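Local atomic coordinates of B-cell lymphoma 3-encoded protein (Homo sapiens, PDB entry 1K1A), a protein that regulates transcription of NF-kappa-B target genes by binding p50 or p52 homodimers through its ankyrin repeat domain, acting as a coactivator in the nucleus. Residues A[90-95]-A[129-134]. Residues are numbered along the deposited sequence; the frame is centred on the assembly and turned at random.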
ATOM      1  N   ARG A  90       0.423   5.997   7.448  1.00 17.50           N
ATOM      2  CA  ARG A  90       0.973   5.052   8.418  1.00 17.99           C
ATOM      3  C   ARG A  90       0.022   4.784   9.593  1.00 18.28           C
ATOM      4  O   ARG A  90       0.430   4.859  10.753  1.00 18.35           O
ATOM      5  CB  ARG A  90       2.312   5.576   8.961  1.00 18.15           C
ATOM      6  CG  ARG A  90       3.354   5.922   7.894  1.00 18.72           C
ATOM      7  CD  ARG A  90       4.653   6.470   8.479  1.00 22.27           C
ATOM      8  NE  ARG A  90       5.744   6.546   7.503  1.00 24.02           N
ATOM      9  CZ  ARG A  90       6.018   7.614   6.768  1.00 26.09           C
ATOM     10  NH1 ARG A  90       5.278   8.703   6.873  1.00 26.81           N
ATOM     11  NH2 ARG A  90       7.028   7.592   5.907  1.00 27.59           N
ATOM     12  N   SER A  91      -1.233   4.454   9.294  1.00 18.02           N
ATOM     13  CA  SER A  91      -2.249   4.302  10.332  1.00 17.92           C
ATOM     14  C   SER A  91      -2.877   2.927  10.323  1.00 17.52           C
ATOM     15  O   SER A  91      -3.925   2.717   9.723  1.00 17.38           O
ATOM     16  CB  SER A  91      -3.336   5.373  10.174  1.00 18.05           C
ATOM     17  OG  SER A  91      -4.299   5.278  11.208  1.00 19.60           O
ATOM     18  N   PRO A  92      -2.226   1.989  10.997  1.00 17.45           N
ATOM     19  CA  PRO A  92      -2.741   0.626  11.119  1.00 16.82           C
ATOM     20  C   PRO A  92      -4.123   0.563  11.779  1.00 16.54           C
ATOM     21  O   PRO A  92      -4.897  -0.330  11.459  1.00 15.64           O
ATOM     22  CB  PRO A  92      -1.713  -0.056  12.031  1.00 17.34           C
ATOM     23  CG  PRO A  92      -0.491   0.768  11.926  1.00 17.96           C
ATOM     24  CD  PRO A  92      -0.928   2.161  11.668  1.00 17.55           C
ATOM     25  N   THR A  93      -4.419   1.477  12.697  1.00 16.68           N
ATOM     26  CA  THR A  93      -5.717   1.438  13.369  1.00 16.85           C
ATOM     27  C   THR A  93      -6.849   1.842  12.439  1.00 16.18           C
ATOM     28  O   THR A  93      -7.934   1.273  12.498  1.00 16.24           O
ATOM     29  CB  THR A  93      -5.729   2.293  14.651  1.00 17.45           C
ATOM     30  OG1 THR A  93      -5.341   3.633  14.341  1.00 19.28           O
ATOM     31  CG2 THR A  93      -4.649   1.813  15.609  1.00 17.65           C
ATOM     32  N   CYS A  94      -6.605   2.830  11.582  1.00 15.25           N
ATOM     33  CA  CYS A  94      -7.623   3.222  10.616  1.00 15.09           C
ATOM     34  C   CYS A  94      -7.796   2.132   9.564  1.00 14.02           C
ATOM     35  O   CYS A  94      -8.908   1.868   9.109  1.00 13.62           O
ATOM     36  CB  CYS A  94      -7.282   4.557   9.962  1.00 15.13           C
ATOM     37  SG  CYS A  94      -7.681   5.985  10.987  1.00 19.29           S
ATOM     38  N   LEU A  95      -6.695   1.495   9.183  1.00 12.90           N
ATOM     39  CA  LEU A  95      -6.767   0.414   8.210  1.00 12.40           C
ATOM     40  C   LEU A  95      -7.571  -0.741   8.792  1.00 12.45           C
ATOM     41  O   LEU A  95      -8.402  -1.339   8.114  1.00 11.64           O
ATOM     42  CB  LEU A  95      -5.369  -0.046   7.801  1.00 12.26           C
ATOM     43  CG  LEU A  95      -5.304  -1.173   6.768  1.00 12.96           C
ATOM     44  CD1 LEU A  95      -6.038  -0.778   5.484  1.00 12.63           C
ATOM     45  CD2 LEU A  95      -3.843  -1.526   6.471  1.00 12.16           C
ATOM     46  N   GLN A 129       5.863  -1.533   9.012  1.00 22.71           N
ATOM     47  CA  GLN A 129       5.700  -2.968   9.119  1.00 22.04           C
ATOM     48  C   GLN A 129       4.279  -3.367   9.501  1.00 20.97           C
ATOM     49  O   GLN A 129       3.786  -4.411   9.075  1.00 20.16           O
ATOM     50  CB  GLN A 129       6.709  -3.538  10.113  1.00 22.50           C
ATOM     51  CG  GLN A 129       8.161  -3.237   9.710  1.00 24.74           C
ATOM     52  CD  GLN A 129       9.159  -3.541  10.799  1.00 26.12           C
ATOM     53  OE1 GLN A 129       8.909  -4.377  11.665  1.00 27.35           O
ATOM     54  NE2 GLN A 129      10.306  -2.875  10.752  1.00 26.57           N
ATOM     55  N   GLU A 130       3.621  -2.518  10.283  1.00 19.85           N
ATOM     56  CA  GLU A 130       2.286  -2.829  10.796  1.00 19.43           C
ATOM     57  C   GLU A 130       1.204  -2.842   9.706  1.00 18.37           C
ATOM     58  O   GLU A 130       0.347  -3.727   9.682  1.00 18.25           O
ATOM     59  CB  GLU A 130       1.907  -1.860  11.918  1.00 19.66           C
ATOM     60  CG  GLU A 130       2.740  -2.004  13.187  1.00 21.61           C
ATOM     61  CD  GLU A 130       4.184  -1.550  13.017  1.00 25.14           C
ATOM     62  OE1 GLU A 130       4.431  -0.538  12.328  1.00 27.11           O
ATOM     63  OE2 GLU A 130       5.080  -2.211  13.577  1.00 27.97           O
ATOM     64  N   THR A 131       1.249  -1.861   8.812  1.00 17.09           N
ATOM     65  CA  THR A 131       0.279  -1.796   7.718  1.00 15.84           C
ATOM     66  C   THR A 131       0.560  -2.876   6.675  1.00 15.15           C
ATOM     67  O   THR A 131      -0.365  -3.494   6.154  1.00 14.13           O
ATOM     68  CB  THR A 131       0.256  -0.398   7.072  1.00 15.92           C
ATOM     69  OG1 THR A 131       1.578  -0.040   6.660  1.00 16.03           O
ATOM     70  CG2 THR A 131      -0.096   0.660   8.108  1.00 16.45           C
ATOM     71  N   VAL A 132       1.838  -3.123   6.381  1.00 14.23           N
ATOM     72  CA  VAL A 132       2.179  -4.175   5.439  1.00 13.94           C
ATOM     73  C   VAL A 132       1.637  -5.508   5.939  1.00 14.28           C
ATOM     74  O   VAL A 132       0.942  -6.216   5.214  1.00 13.56           O
ATOM     75  CB  VAL A 132       3.719  -4.261   5.178  1.00 13.63           C
ATOM     76  CG1 VAL A 132       4.065  -5.484   4.353  1.00 13.79           C
ATOM     77  CG2 VAL A 132       4.198  -2.992   4.479  1.00 13.01           C
ATOM     78  N   GLN A 133       1.925  -5.831   7.196  1.00 14.75           N
ATOM     79  CA  GLN A 133       1.475  -7.090   7.767  1.00 15.55           C
ATOM     80  C   GLN A 133      -0.033  -7.259   7.685  1.00 14.90           C
ATOM     81  O   GLN A 133      -0.521  -8.293   7.253  1.00 15.26           O
ATOM     82  CB  GLN A 133       1.927  -7.242   9.227  1.00 15.93           C
ATOM     83  CG  GLN A 133       1.669  -8.645   9.773  0.60 17.71           C
ATOM     84  CD  GLN A 133       2.220  -8.860  11.168  0.60 18.85           C
ATOM     85  OE1 GLN A 133       3.407  -8.639  11.414  0.60 20.54           O
ATOM     86  NE2 GLN A 133       1.365  -9.307  12.080  0.60 19.18           N
ATOM     87  N   LEU A 134      -0.770  -6.239   8.092  1.00 14.41           N
ATOM     88  CA  LEU A 134      -2.223  -6.340   8.104  1.00 14.00           C
ATOM     89  C   LEU A 134      -2.785  -6.515   6.687  1.00 13.68           C
ATOM     90  O   LEU A 134      -3.645  -7.355   6.468  1.00 14.19           O
ATOM     91  CB  LEU A 134      -2.836  -5.118   8.778  1.00 14.10           C
ATOM     92  CG  LEU A 134      -4.356  -5.061   8.865  1.00 14.81           C
ATOM     93  CD1 LEU A 134      -4.885  -6.294   9.607  1.00 13.39           C
ATOM     94  CD2 LEU A 134      -4.777  -3.757   9.549  1.00 15.88           C
TER
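Pro92, in the first turn of helix 92-101, packs its ring against Glu130 and Thr131 on helix 129-137. Its CB lies 4.0 Å from Glu130 CB. One atom further round, Pro92 CG comes closer to Glu130 CB, at 3.6 Å. The same CG also touches the Thr131 methyl, CG2, at 3.8 Å. Ring atom CD, last before the backbone N, meets only that methyl, 4.0 Å from Thr131 CG2. Pro92 and Glu130 run side by side here, but the glutamate touches mainly through its CB. Its chain then bends at chi2 (70°) and carries the carboxylate away from the proline.

Segment 90-95 belongs to ankyrin repeat 3 and segment 129-134 to repeat 4. Segment 90-95 leads into the second helix of its repeat, and 129-134 opens the second helix of the next, so the contact is part of the stacking of neighbouring repeats in the ankyrin solenoid. Helix 163-171 of repeat 5 packs on Val132 and continues the stack. Before Pro92, Arg90 ends the preceding helix in a Schellman motif, and Ser91 N-caps the new one through a weak bond from Cys94 N to Ser91 OG.

Thr131 turns its methyl to the proline, while its OG1 is hydrogen-bonded to Cys128 O. One turn further on, Leu95 and Leu134 overlap flank to flank, their tips pointing opposite ways. Leu134 CD2 sits 3.8 Å from Leu95 CG and 3.9 Å from Leu95 CD2. With chi1 at 180°, Leu134 sends its chain out toward helix 92-101; chi2 (58°) then turns CD2 to face it, and this methyl also reaches Pro92 O at 3.9 Å.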